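Local coordinates for amine Dehydrogenase (Pseudomonas putida, PDB 1JMX), which binds two heme c groups covalently and probably transfers electrons, as the alpha subunit of a quinohemoprotein amine dehydrogenase, at residues T33-M39 and N490-P494; W184-G188 and L287-P291; F224-S229 and N241-G245; I294-G298 and R337-D341. All coordinates share one frame; numbering follows the deposited sequence.

Contact 1: T33-M39 and N490-P494; sequences TPEGWLM and NPPLP. With HEC (heme c), chain E.
T33 meets L493 through its hydroxyl, with OG1 3.8 Å from L493 CD1. T33 is the N-cap of helix 34-48. Its chi1 of 63° tucks OG1 between the backbone N and the carbonyl carbon, where it accepts a weak capping bond from G36 N. E35 lays its aliphatic stem on the tail: CB is 3.5 Å from P492 CB, and CG is 3.5 Å from L493 CD2. The E35 and L493 side chains cross at about a right angle. The carboxylate of E35 turns away and forms a salt bridge with R239. L38 touches P492 with one methyl, CD2 lying 3.8 Å from CG of the proline ring. M39 packs tightly on both prolines. It slides past P492 in the opposite direction, with its CG 3.5 Å from P492 CD. The bend at chi3 (69°) brings M39 CE to 3.5 Å from P491 CB. The sulfur of M39 accepts a weak bond from the backbone of L493, N to SD 3.7 Å. P491 sets its CG 3.5 Å from O2D of a heme propionate. It thus lines the pocket of this heme c, and the C-terminal tail forms part of its wall. Helix 54-67 packs on L38 through R57 and V61. R108 of helix 107-110 touches M39 and P491, binds the heme, and donates to L493 O and P494 O. Aromatic packing from another protein chain covers M39, P491 and P492.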
loop_
_atom_site.group_PDB
_atom_site.type_symbol
_atom_site.label_atom_id
_atom_site.label_comp_id
_atom_site.label_asym_id
_atom_site.label_seq_id
_atom_site.Cartn_x
_atom_site.Cartn_y
_atom_site.Cartn_z
ATOM N N THR A 33 -17.651 -11.327 -3.077
ATOM C CA THR A 33 -18.629 -10.290 -2.770
ATOM C C THR A 33 -18.865 -9.513 -4.069
ATOM O O THR A 33 -18.156 -9.728 -5.055
ATOM C CB THR A 33 -18.084 -9.301 -1.694
ATOM O OG1 THR A 33 -16.924 -8.624 -2.197
ATOM C CG2 THR A 33 -17.730 -10.034 -0.408
ATOM N N PRO A 34 -19.886 -8.636 -4.104
ATOM C CA PRO A 34 -20.182 -7.839 -5.303
ATOM C C PRO A 34 -18.979 -7.002 -5.767
ATOM O O PRO A 34 -18.695 -6.929 -6.965
ATOM C CB PRO A 34 -21.336 -6.956 -4.840
ATOM C CG PRO A 34 -22.073 -7.865 -3.913
ATOM C CD PRO A 34 -20.960 -8.482 -3.102
ATOM N N GLU A 35 -18.269 -6.380 -4.827
ATOM C CA GLU A 35 -17.099 -5.587 -5.194
ATOM C C GLU A 35 -15.922 -6.478 -5.565
ATOM O O GLU A 35 -15.009 -6.036 -6.244
ATOM C CB GLU A 35 -16.695 -4.549 -4.128
ATOM C CG GLU A 35 -17.122 -4.800 -2.701
ATOM C CD GLU A 35 -18.604 -4.595 -2.480
ATOM O OE1 GLU A 35 -19.272 -5.574 -2.129
ATOM O OE2 GLU A 35 -19.105 -3.472 -2.661
ATOM N N GLY A 36 -15.951 -7.727 -5.109
ATOM C CA GLY A 36 -14.901 -8.669 -5.445
ATOM C C GLY A 36 -15.043 -9.018 -6.920
ATOM O O GLY A 36 -14.066 -9.015 -7.673
ATOM N N TRP A 37 -16.277 -9.293 -7.338
ATOM C CA TRP A 37 -16.548 -9.609 -8.735
ATOM C C TRP A 37 -16.195 -8.432 -9.631
ATOM O O TRP A 37 -15.563 -8.622 -10.668
ATOM C CB TRP A 37 -17.999 -10.056 -8.941
ATOM C CG TRP A 37 -18.206 -11.485 -8.548
ATOM C CD1 TRP A 37 -19.001 -11.955 -7.548
ATOM C CD2 TRP A 37 -17.557 -12.627 -9.117
ATOM N NE1 TRP A 37 -18.881 -13.321 -7.450
ATOM C CE2 TRP A 37 -18.003 -13.760 -8.403
ATOM C CE3 TRP A 37 -16.634 -12.805 -10.162
ATOM C CZ2 TRP A 37 -17.561 -15.054 -8.696
ATOM C CZ3 TRP A 37 -16.193 -14.095 -10.453
ATOM C CH2 TRP A 37 -16.659 -15.201 -9.720
ATOM N N LEU A 38 -16.552 -7.219 -9.209
ATOM C CA LEU A 38 -16.222 -6.025 -9.983
ATOM C C LEU A 38 -14.698 -5.892 -10.144
ATOM O O LEU A 38 -14.208 -5.511 -11.209
ATOM C CB LEU A 38 -16.776 -4.761 -9.317
ATOM C CG LEU A 38 -16.296 -3.437 -9.934
ATOM C CD1 LEU A 38 -16.831 -3.291 -11.348
ATOM C CD2 LEU A 38 -16.733 -2.273 -9.076
ATOM N N MET A 39 -13.963 -6.209 -9.080
ATOM C CA MET A 39 -12.503 -6.134 -9.080
ATOM C C MET A 39 -11.848 -7.129 -10.027
ATOM O O MET A 39 -10.838 -6.818 -10.640
ATOM C CB MET A 39 -11.953 -6.309 -7.668
ATOM C CG MET A 39 -11.919 -5.018 -6.862
ATOM S SD MET A 39 -11.151 -5.215 -5.243
ATOM C CE MET A 39 -9.425 -5.485 -5.716
ATOM N N ASN A 490 -6.716 2.446 -5.945
ATOM C CA ASN A 490 -7.732 2.357 -4.902
ATOM C C ASN A 490 -8.964 1.589 -5.351
ATOM O O ASN A 490 -9.980 2.181 -5.692
ATOM C CB ASN A 490 -8.145 3.762 -4.457
ATOM C CG ASN A 490 -7.690 4.095 -3.044
ATOM O OD1 ASN A 490 -7.000 5.099 -2.833
ATOM N ND2 ASN A 490 -8.096 3.275 -2.065
ATOM N N PRO A 491 -8.880 0.253 -5.366
ATOM C CA PRO A 491 -9.984 -0.617 -5.769
ATOM C C PRO A 491 -11.093 -0.564 -4.702
ATOM O O PRO A 491 -10.879 -0.017 -3.613
ATOM C CB PRO A 491 -9.327 -1.997 -5.795
ATOM C CG PRO A 491 -7.867 -1.711 -5.892
ATOM C CD PRO A 491 -7.700 -0.545 -5.006
ATOM N N PRO A 492 -12.282 -1.131 -5.004
ATOM C CA PRO A 492 -13.466 -1.194 -4.132
ATOM C C PRO A 492 -13.192 -1.813 -2.762
ATOM O O PRO A 492 -13.837 -1.471 -1.768
ATOM C CB PRO A 492 -14.421 -2.061 -4.940
ATOM C CG PRO A 492 -14.117 -1.649 -6.326
ATOM C CD PRO A 492 -12.611 -1.654 -6.341
ATOM N N LEU A 493 -12.267 -2.766 -2.736
ATOM C CA LEU A 493 -11.871 -3.437 -1.508
ATOM C C LEU A 493 -10.401 -3.119 -1.218
ATOM O O LEU A 493 -9.550 -3.184 -2.106
ATOM C CB LEU A 493 -12.075 -4.952 -1.634
ATOM C CG LEU A 493 -13.519 -5.452 -1.762
ATOM C CD1 LEU A 493 -13.558 -6.961 -1.876
ATOM C CD2 LEU A 493 -14.315 -4.998 -0.558
ATOM N N PRO A 494 -10.094 -2.720 0.027
ATOM C CA PRO A 494 -8.722 -2.392 0.427
ATOM C C PRO A 494 -7.819 -3.627 0.529
ATOM O O PRO A 494 -8.330 -4.768 0.452
ATOM C CB PRO A 494 -8.920 -1.723 1.783
ATOM C CG PRO A 494 -10.113 -2.436 2.335
ATOM C CD PRO A 494 -11.035 -2.499 1.141
ATOM O OXT PRO A 494 -6.595 -3.437 0.662
HETATM FE FE HEC E . -3.098 -10.267 -3.470
HETATM C CHA HEC E . -5.369 -9.016 -5.577
HETATM C CHB HEC E . -5.254 -12.745 -2.690
HETATM C CHC HEC E . -0.752 -11.658 -1.462
HETATM C CHD HEC E . -0.919 -7.755 -4.310
HETATM N NA HEC E . -4.918 -10.753 -3.995
HETATM C C1A HEC E . -5.729 -10.122 -4.880
HETATM C C2A HEC E . -7.002 -10.773 -5.003
HETATM C C3A HEC E . -6.972 -11.816 -4.175
HETATM C C4A HEC E . -5.672 -11.810 -3.562
HETATM C CMA HEC E . -8.084 -12.824 -3.944
HETATM C CAA HEC E . -8.125 -10.343 -5.920
HETATM C CBA HEC E . -8.220 -11.456 -6.961
HETATM C CGA HEC E . -9.254 -11.286 -8.045
HETATM O O1A HEC E . -9.968 -10.298 -8.090
HETATM O O2A HEC E . -9.338 -12.165 -8.876
HETATM N NB HEC E . -3.019 -11.841 -2.326
HETATM C C1B HEC E . -4.018 -12.791 -2.107
HETATM C C2B HEC E . -3.623 -13.847 -1.237
HETATM C C3B HEC E . -2.332 -13.568 -0.901
HETATM C C4B HEC E . -1.969 -12.306 -1.559
HETATM C CMB HEC E . -4.483 -15.053 -0.807
HETATM C CAB HEC E . -1.495 -14.472 -0.008
HETATM C CBB HEC E . -0.439 -15.315 -0.728
HETATM N NC HEC E . -1.246 -9.787 -2.970
HETATM C C1C HEC E . -0.416 -10.475 -2.111
HETATM C C2C HEC E . 0.856 -9.829 -1.969
HETATM C C3C HEC E . 0.818 -8.740 -2.741
HETATM C C4C HEC E . -0.487 -8.712 -3.390
HETATM C CMC HEC E . 2.006 -10.323 -1.089
HETATM C CAC HEC E . 1.918 -7.701 -2.753
HETATM C CBC HEC E . 3.087 -7.826 -3.712
HETATM N ND HEC E . -3.125 -8.720 -4.684
HETATM C C1D HEC E . -2.157 -7.768 -4.931
HETATM C C2D HEC E . -2.602 -6.798 -5.935
HETATM C C3D HEC E . -3.876 -7.214 -6.267
HETATM C C4D HEC E . -4.157 -8.356 -5.492
HETATM C CMD HEC E . -1.806 -5.611 -6.469
HETATM C CAD HEC E . -4.909 -6.662 -7.258
HETATM C CBD HEC E . -4.575 -5.400 -7.980
HETATM C CGD HEC E . -5.147 -4.217 -7.274
HETATM O O1D HEC E . -5.372 -4.304 -6.045
HETATM O O2D HEC E . -5.381 -3.181 -7.936
#

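Contact 2: W184-G188 and L287-P291; sequences WAFSG and LAVQP
S187 and L287 have the nearest CA atoms of the two segments, 6.7 Å apart. The short strand segments 184-188 and 287-290 are inclined at 50° to each other. They belong to different sheets, and their axes come no nearer than 7.1 Å. Side chains bridge the gap. L287 reaches across with one methyl. Its CD1 lies 3.3 Å from A185 O and 3.9 Å from S187 CB. It also meets F186 C and S187 N, and so rests mainly on the peptide backbone. S187 points its hydroxyl at the opposing strand. With OG anti to the backbone N (chi1 -180°), it comes 3.5 Å from A288 CB and 2.9 Å from Q290 NE2. The amide of Q290 arrives on an extended chain and is held at both ends from outside the contact. Its NE2 donates to V196 O, and its OE1 accepts from R197 NE, both on strand 194-204. V305 of strand 299-307 packs on S187 and Q290. L287 and A288 both face V305, which is a classic beta bulge. This is inter-domain packing, a strand of the barrel meeting a bulged strand of the following beta domain's sheet at an angle.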
loop_
_atom_site.group_PDB
_atom_site.type_symbol
_atom_site.label_atom_id
_atom_site.label_comp_id
_atom_site.label_asym_id
_atom_site.label_seq_id
_atom_site.Cartn_x
_atom_site.Cartn_y
_atom_site.Cartn_z
ATOM N N TRP A 184 -38.433 2.539 6.821
ATOM C CA TRP A 184 -37.343 2.067 7.653
ATOM C C TRP A 184 -36.826 3.139 8.591
ATOM O O TRP A 184 -36.197 4.096 8.155
ATOM C CB TRP A 184 -36.182 1.583 6.777
ATOM C CG TRP A 184 -36.440 0.300 6.060
ATOM C CD1 TRP A 184 -37.245 0.111 4.968
ATOM C CD2 TRP A 184 -35.855 -0.974 6.354
ATOM N NE1 TRP A 184 -37.191 -1.200 4.564
ATOM C CE2 TRP A 184 -36.345 -1.890 5.394
ATOM C CE3 TRP A 184 -34.961 -1.432 7.333
ATOM C CZ2 TRP A 184 -35.968 -3.240 5.385
ATOM C CZ3 TRP A 184 -34.588 -2.773 7.325
ATOM C CH2 TRP A 184 -35.091 -3.661 6.357
ATOM N N ALA A 185 -37.059 2.961 9.885
ATOM C CA ALA A 185 -36.574 3.918 10.875
ATOM C C ALA A 185 -35.082 3.693 11.038
ATOM O O ALA A 185 -34.647 2.563 11.258
ATOM C CB ALA A 185 -37.282 3.702 12.214
ATOM N N PHE A 186 -34.290 4.748 10.911
ATOM C CA PHE A 186 -32.852 4.597 11.068
ATOM C C PHE A 186 -32.212 5.503 12.119
ATOM O O PHE A 186 -32.741 6.559 12.489
ATOM C CB PHE A 186 -32.123 4.727 9.714
ATOM C CG PHE A 186 -32.079 6.128 9.162
ATOM C CD1 PHE A 186 -32.996 6.542 8.203
ATOM C CD2 PHE A 186 -31.103 7.031 9.587
ATOM C CE1 PHE A 186 -32.947 7.832 7.670
ATOM C CE2 PHE A 186 -31.046 8.323 9.062
ATOM C CZ PHE A 186 -31.970 8.724 8.101
ATOM N N SER A 187 -31.052 5.056 12.583
ATOM C CA SER A 187 -30.257 5.759 13.571
ATOM C C SER A 187 -28.812 5.553 13.141
ATOM O O SER A 187 -28.465 4.519 12.577
ATOM C CB SER A 187 -30.482 5.153 14.955
ATOM O OG SER A 187 -29.720 5.835 15.925
ATOM N N GLY A 188 -27.974 6.544 13.400
ATOM C CA GLY A 188 -26.582 6.440 13.029
ATOM C C GLY A 188 -25.745 7.516 13.687
ATOM O O GLY A 188 -26.269 8.387 14.381
ATOM N N LEU A 287 -34.353 1.376 18.643
ATOM C CA LEU A 287 -33.024 1.575 18.070
ATOM C C LEU A 287 -31.955 2.246 18.924
ATOM O O LEU A 287 -30.889 1.670 19.143
ATOM C CB LEU A 287 -33.122 2.338 16.750
ATOM C CG LEU A 287 -33.504 1.587 15.479
ATOM C CD1 LEU A 287 -33.295 2.526 14.294
ATOM C CD2 LEU A 287 -32.632 0.343 15.325
ATOM N N ALA A 288 -32.212 3.477 19.357
ATOM C CA ALA A 288 -31.231 4.214 20.141
ATOM C C ALA A 288 -31.794 5.371 20.976
ATOM O O ALA A 288 -32.951 5.762 20.824
ATOM C CB ALA A 288 -30.141 4.737 19.207
ATOM N N VAL A 289 -30.961 5.869 21.890
ATOM C CA VAL A 289 -31.279 7.001 22.749
ATOM C C VAL A 289 -30.263 8.026 22.260
ATOM O O VAL A 289 -29.088 7.698 22.099
ATOM C CB VAL A 289 -30.977 6.700 24.247
ATOM C CG1 VAL A 289 -31.599 7.760 25.137
ATOM C CG2 VAL A 289 -31.472 5.330 24.634
ATOM N N GLN A 290 -30.702 9.249 21.988
ATOM C CA GLN A 290 -29.792 10.284 21.506
ATOM C C GLN A 290 -30.019 11.593 22.259
ATOM O O GLN A 290 -31.006 12.276 22.026
ATOM C CB GLN A 290 -29.999 10.515 20.000
ATOM C CG GLN A 290 -29.941 9.247 19.140
ATOM C CD GLN A 290 -30.025 9.536 17.650
ATOM O OE1 GLN A 290 -30.484 10.593 17.238
ATOM N NE2 GLN A 290 -29.566 8.595 16.837
ATOM N N PRO A 291 -29.088 11.980 23.150
ATOM C CA PRO A 291 -27.834 11.323 23.539
ATOM C C PRO A 291 -28.077 10.091 24.386
ATOM O O PRO A 291 -29.183 9.883 24.887
ATOM C CB PRO A 291 -27.129 12.389 24.379
ATOM C CG PRO A 291 -27.753 13.680 23.926
ATOM C CD PRO A 291 -29.190 13.301 23.794
#

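Contact 3: F224-S229 and N241-G245; sequences FNGSGS and NVKVG
S229 and N241 form a hydrogen-bonded antiparallel pair. N241 N donates to S229 O at 2.8 Å, nearly straight along the carbonyl. The return bond runs from S229 N to N241 O at 3.0 Å. Two residues on, K243 N donates to S227 O at 3.0 Å, approaching 40° out of the carbonyl plane. The answering bond from S227 N to K243 O is weak. Between these pairs, G228 and V242 form a non-hydrogen-bonded pair with CA atoms only 4.1 Å apart. G228 CA also makes a CA-H...O contact with N241 O, at 3.1 Å. G228 has no side chain, and a CB there would collide with N241 O. G226 lies against K243 O and the valine methyls. V242 CG1 leans on the backbone at G226 and S227, 3.7 Å from S227 N. V244 CG1 touches F224 CD1 at 3.7 Å; CG2 stands more loosely, 4.2 Å above one face of the ring and offset toward its rim. The two side chains cross at about a right angle. Further out, L249, V214 and M264 pack on F224, and the Y218 ring meets it nearly perpendicularly. N225 OD1 accepts from G216 N on the preceding strand. This is a beta hairpin within a closed, eight-stranded antiparallel barrel, in which each strand pairs with the next along the chain.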
loop_
_atom_site.group_PDB
_atom_site.type_symbol
_atom_site.label_atom_id
_atom_site.label_comp_id
_atom_site.label_asym_id
_atom_site.label_seq_id
_atom_site.Cartn_x
_atom_site.Cartn_y
_atom_site.Cartn_z
ATOM N N PHE A 224 -30.869 15.885 7.046
ATOM C CA PHE A 224 -30.362 14.666 6.438
ATOM C C PHE A 224 -31.465 14.120 5.527
ATOM O O PHE A 224 -32.076 13.083 5.793
ATOM C CB PHE A 224 -29.949 13.636 7.497
ATOM C CG PHE A 224 -29.065 12.544 6.958
ATOM C CD1 PHE A 224 -27.761 12.822 6.569
ATOM C CD2 PHE A 224 -29.544 11.249 6.810
ATOM C CE1 PHE A 224 -26.936 11.826 6.034
ATOM C CE2 PHE A 224 -28.732 10.237 6.277
ATOM C CZ PHE A 224 -27.421 10.531 5.886
ATOM N N ASN A 225 -31.750 14.876 4.475
ATOM C CA ASN A 225 -32.771 14.492 3.511
ATOM C C ASN A 225 -32.123 14.220 2.160
ATOM O O ASN A 225 -31.322 15.020 1.662
ATOM C CB ASN A 225 -33.829 15.590 3.370
ATOM C CG ASN A 225 -34.508 15.924 4.691
ATOM O OD1 ASN A 225 -34.878 15.033 5.451
ATOM N ND2 ASN A 225 -34.676 17.218 4.964
ATOM N N GLY A 226 -32.477 13.085 1.572
ATOM C CA GLY A 226 -31.917 12.725 0.290
ATOM C C GLY A 226 -32.772 11.783 -0.519
ATOM O O GLY A 226 -33.750 11.211 -0.045
ATOM N N SER A 227 -32.362 11.628 -1.766
ATOM C CA SER A 227 -33.035 10.777 -2.734
ATOM C C SER A 227 -31.963 10.011 -3.502
ATOM O O SER A 227 -30.896 10.553 -3.802
ATOM C CB SER A 227 -33.833 11.653 -3.705
ATOM O OG SER A 227 -34.264 10.926 -4.846
ATOM N N GLY A 228 -32.246 8.752 -3.816
ATOM C CA GLY A 228 -31.293 7.950 -4.556
ATOM C C GLY A 228 -31.863 6.607 -4.934
ATOM O O GLY A 228 -33.081 6.440 -5.025
ATOM N N SER A 229 -30.984 5.640 -5.155
ATOM C CA SER A 229 -31.418 4.306 -5.527
ATOM C C SER A 229 -30.502 3.253 -4.934
ATOM O O SER A 229 -29.436 3.565 -4.410
ATOM C CB SER A 229 -31.469 4.171 -7.045
ATOM O OG SER A 229 -30.227 4.537 -7.614
ATOM N N ASN A 241 -26.952 4.487 -3.373
ATOM C CA ASN A 241 -26.363 5.796 -3.558
ATOM C C ASN A 241 -27.466 6.803 -3.305
ATOM O O ASN A 241 -28.496 6.801 -3.985
ATOM C CB ASN A 241 -25.803 5.970 -4.968
ATOM C CG ASN A 241 -25.009 7.252 -5.107
ATOM O OD1 ASN A 241 -25.556 8.322 -5.419
ATOM N ND2 ASN A 241 -23.718 7.164 -4.825
ATOM N N VAL A 242 -27.252 7.650 -2.309
ATOM C CA VAL A 242 -28.229 8.651 -1.938
ATOM C C VAL A 242 -27.610 10.032 -1.876
ATOM O O VAL A 242 -26.698 10.289 -1.087
ATOM C CB VAL A 242 -28.870 8.319 -0.577
ATOM C CG1 VAL A 242 -29.867 9.389 -0.191
ATOM C CG2 VAL A 242 -29.557 6.956 -0.643
ATOM N N LYS A 243 -28.118 10.907 -2.732
ATOM C CA LYS A 243 -27.672 12.284 -2.814
ATOM C C LYS A 243 -28.297 13.076 -1.660
ATOM O O LYS A 243 -29.477 13.459 -1.723
ATOM C CB LYS A 243 -28.117 12.870 -4.158
ATOM C CG LYS A 243 -27.705 14.306 -4.400
ATOM C CD LYS A 243 -26.257 14.394 -4.811
ATOM C CE LYS A 243 -25.824 15.836 -5.019
ATOM N NZ LYS A 243 -24.337 15.921 -5.197
ATOM N N VAL A 244 -27.529 13.247 -0.578
ATOM C CA VAL A 244 -27.982 14.000 0.594
ATOM C C VAL A 244 -27.303 15.366 0.569
ATOM O O VAL A 244 -26.113 15.499 0.888
ATOM C CB VAL A 244 -27.647 13.279 1.923
ATOM C CG1 VAL A 244 -28.152 14.106 3.109
ATOM C CG2 VAL A 244 -28.271 11.894 1.948
ATOM N N GLY A 245 -28.071 16.377 0.178
ATOM C CA GLY A 245 -27.533 17.720 0.079
ATOM C C GLY A 245 -26.686 17.853 -1.175
ATOM O O GLY A 245 -27.165 17.615 -2.292
#

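Contact 4: I294-G298 and R337-D341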
loop_
_atom_site.group_PDB
_atom_site.type_symbol
_atom_site.label_atom_id
_atom_site.label_comp_id
_atom_site.label_asym_id
_atom_site.label_seq_id
_atom_site.Cartn_x
_atom_site.Cartn_y
_atom_site.Cartn_z
ATOM N N ILE A 294 -26.690 11.172 30.420
ATOM C CA ILE A 294 -27.330 12.279 31.117
ATOM C C ILE A 294 -26.512 12.517 32.380
ATOM O O ILE A 294 -26.269 11.591 33.161
ATOM C CB ILE A 294 -28.836 11.973 31.463
ATOM C CG1 ILE A 294 -29.490 13.151 32.180
ATOM C CG2 ILE A 294 -28.958 10.739 32.327
ATOM C CD1 ILE A 294 -29.849 14.291 31.284
ATOM N N LYS A 295 -26.007 13.735 32.525
ATOM C CA LYS A 295 -25.216 14.077 33.692
ATOM C C LYS A 295 -26.162 14.233 34.884
ATOM O O LYS A 295 -27.274 14.761 34.736
ATOM C CB LYS A 295 -24.435 15.369 33.454
ATOM C CG LYS A 295 -23.502 15.722 34.593
ATOM C CD LYS A 295 -22.804 17.034 34.337
ATOM C CE LYS A 295 -21.898 17.406 35.500
ATOM N NZ LYS A 295 -20.829 16.385 35.743
ATOM N N ALA A 296 -25.722 13.751 36.046
ATOM C CA ALA A 296 -26.504 13.826 37.274
ATOM C C ALA A 296 -26.725 15.288 37.634
ATOM O O ALA A 296 -25.790 16.096 37.601
ATOM C CB ALA A 296 -25.786 13.109 38.403
ATOM N N GLY A 297 -27.976 15.628 37.939
ATOM C CA GLY A 297 -28.305 16.999 38.281
ATOM C C GLY A 297 -28.322 17.864 37.038
ATOM O O GLY A 297 -27.978 19.049 37.090
ATOM N N GLY A 298 -28.731 17.272 35.918
ATOM C CA GLY A 298 -28.773 18.009 34.667
ATOM C C GLY A 298 -30.107 17.964 33.943
ATOM O O GLY A 298 -30.996 17.184 34.278
ATOM N N ARG A 337 -34.533 15.266 33.119
ATOM C CA ARG A 337 -33.763 15.883 34.184
ATOM C C ARG A 337 -33.347 14.788 35.133
ATOM O O ARG A 337 -34.170 13.993 35.549
ATOM C CB ARG A 337 -34.619 16.907 34.941
ATOM C CG ARG A 337 -33.845 17.760 35.935
ATOM C CD ARG A 337 -34.782 18.660 36.738
ATOM N NE ARG A 337 -35.739 19.362 35.877
ATOM C CZ ARG A 337 -37.063 19.336 36.050
ATOM N NH1 ARG A 337 -37.599 18.648 37.056
ATOM N NH2 ARG A 337 -37.857 19.986 35.207
ATOM N N ALA A 338 -32.055 14.725 35.431
ATOM C CA ALA A 338 -31.531 13.734 36.362
ATOM C C ALA A 338 -31.297 14.462 37.680
ATOM O O ALA A 338 -30.880 15.624 37.690
ATOM C CB ALA A 338 -30.226 13.141 35.841
ATOM N N ALA A 339 -31.628 13.804 38.785
ATOM C CA ALA A 339 -31.441 14.399 40.104
ATOM C C ALA A 339 -29.954 14.463 40.375
ATOM O O ALA A 339 -29.195 13.629 39.868
ATOM C CB ALA A 339 -32.129 13.549 41.168
ATOM N N ALA A 340 -29.526 15.456 41.151
ATOM C CA ALA A 340 -28.110 15.580 41.487
ATOM C C ALA A 340 -27.718 14.375 42.344
ATOM O O ALA A 340 -26.533 14.068 42.521
ATOM C CB ALA A 340 -27.861 16.885 42.249
ATOM N N ASP A 341 -28.744 13.678 42.831
ATOM C CA ASP A 341 -28.599 12.510 43.686
ATOM C C ASP A 341 -28.660 11.193 42.902
ATOM O O ASP A 341 -28.331 10.131 43.451
ATOM C CB ASP A 341 -29.712 12.535 44.751
ATOM C CG ASP A 341 -29.449 11.574 45.908
ATOM O OD1 ASP A 341 -28.743 11.973 46.867
ATOM O OD2 ASP A 341 -29.958 10.423 45.875
#
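G298 and A338 are joined by the clear backbone hydrogen bond of this contact. A338 N donates to G298 O at 2.9 Å, with the donor in the carbonyl plane. The same oxygen receives a CA-H...O contact from R337 CA at 3.1 Å, so two donors from adjacent residues gather on one carbonyl. A second bond, from G297 N to A339 O at 3.0 Å, is weak and bent, with an angle of 122° at the hydrogen. These contacts use a type II beta turn from K295 to G298. G297 takes a positive phi of 75°, and its CA lies close over the backbone at A340. Packing centres on the methyl of A338. Its apolar partner is I294, whose CG1 lies 3.7 Å from A338 CB; K295 O is a polar neighbour, 3.5 Å from the same carbon. The methyl is held between the end of one strand and the start of the turn. A340 CB adds a looser touch on G297 CA, 4.0 Å away. R337 has its CG anti to the backbone N (chi1 -171°), which places CG 3.3 Å from G298 O. The charged ends are bound elsewhere: the guanidinium of R337 forms a salt bridge with E320, and K295 NZ donates to D363 O. The turn connects strands 285-295 and 299-307 as an antiparallel beta hairpin of domain III, and 299-307 lies between 285-295 and 331-338 in the sheet. Strand 354-362 bonds to the backbone of I294 on one side, and R337 bonds to E320 of strand 319-327 on the other.

In the fold
Contact 1 joins the N-terminal heme-binding region to the C-terminal tail, and the other three are nested in the loop it closes. Contacts 2 and 3 share the eight-stranded barrel. Their centres are 18 Å apart, and they touch where F186 CZ lies 3.7 Å from F224 CD2. Contact 3 is nested within contact 2. Contact 4 follows contact 2 in sequence on strand 285-295, their centres 23 Å apart. Contact 2 links the barrel to the sheet in which contact 4 joins the turn after strand 285-295 to the end of strand 331-338. Contacts 1 and 4 lie on opposite sides of the chain's centre, with centres 49 Å apart, so contact 4 is far from the heme-side contact.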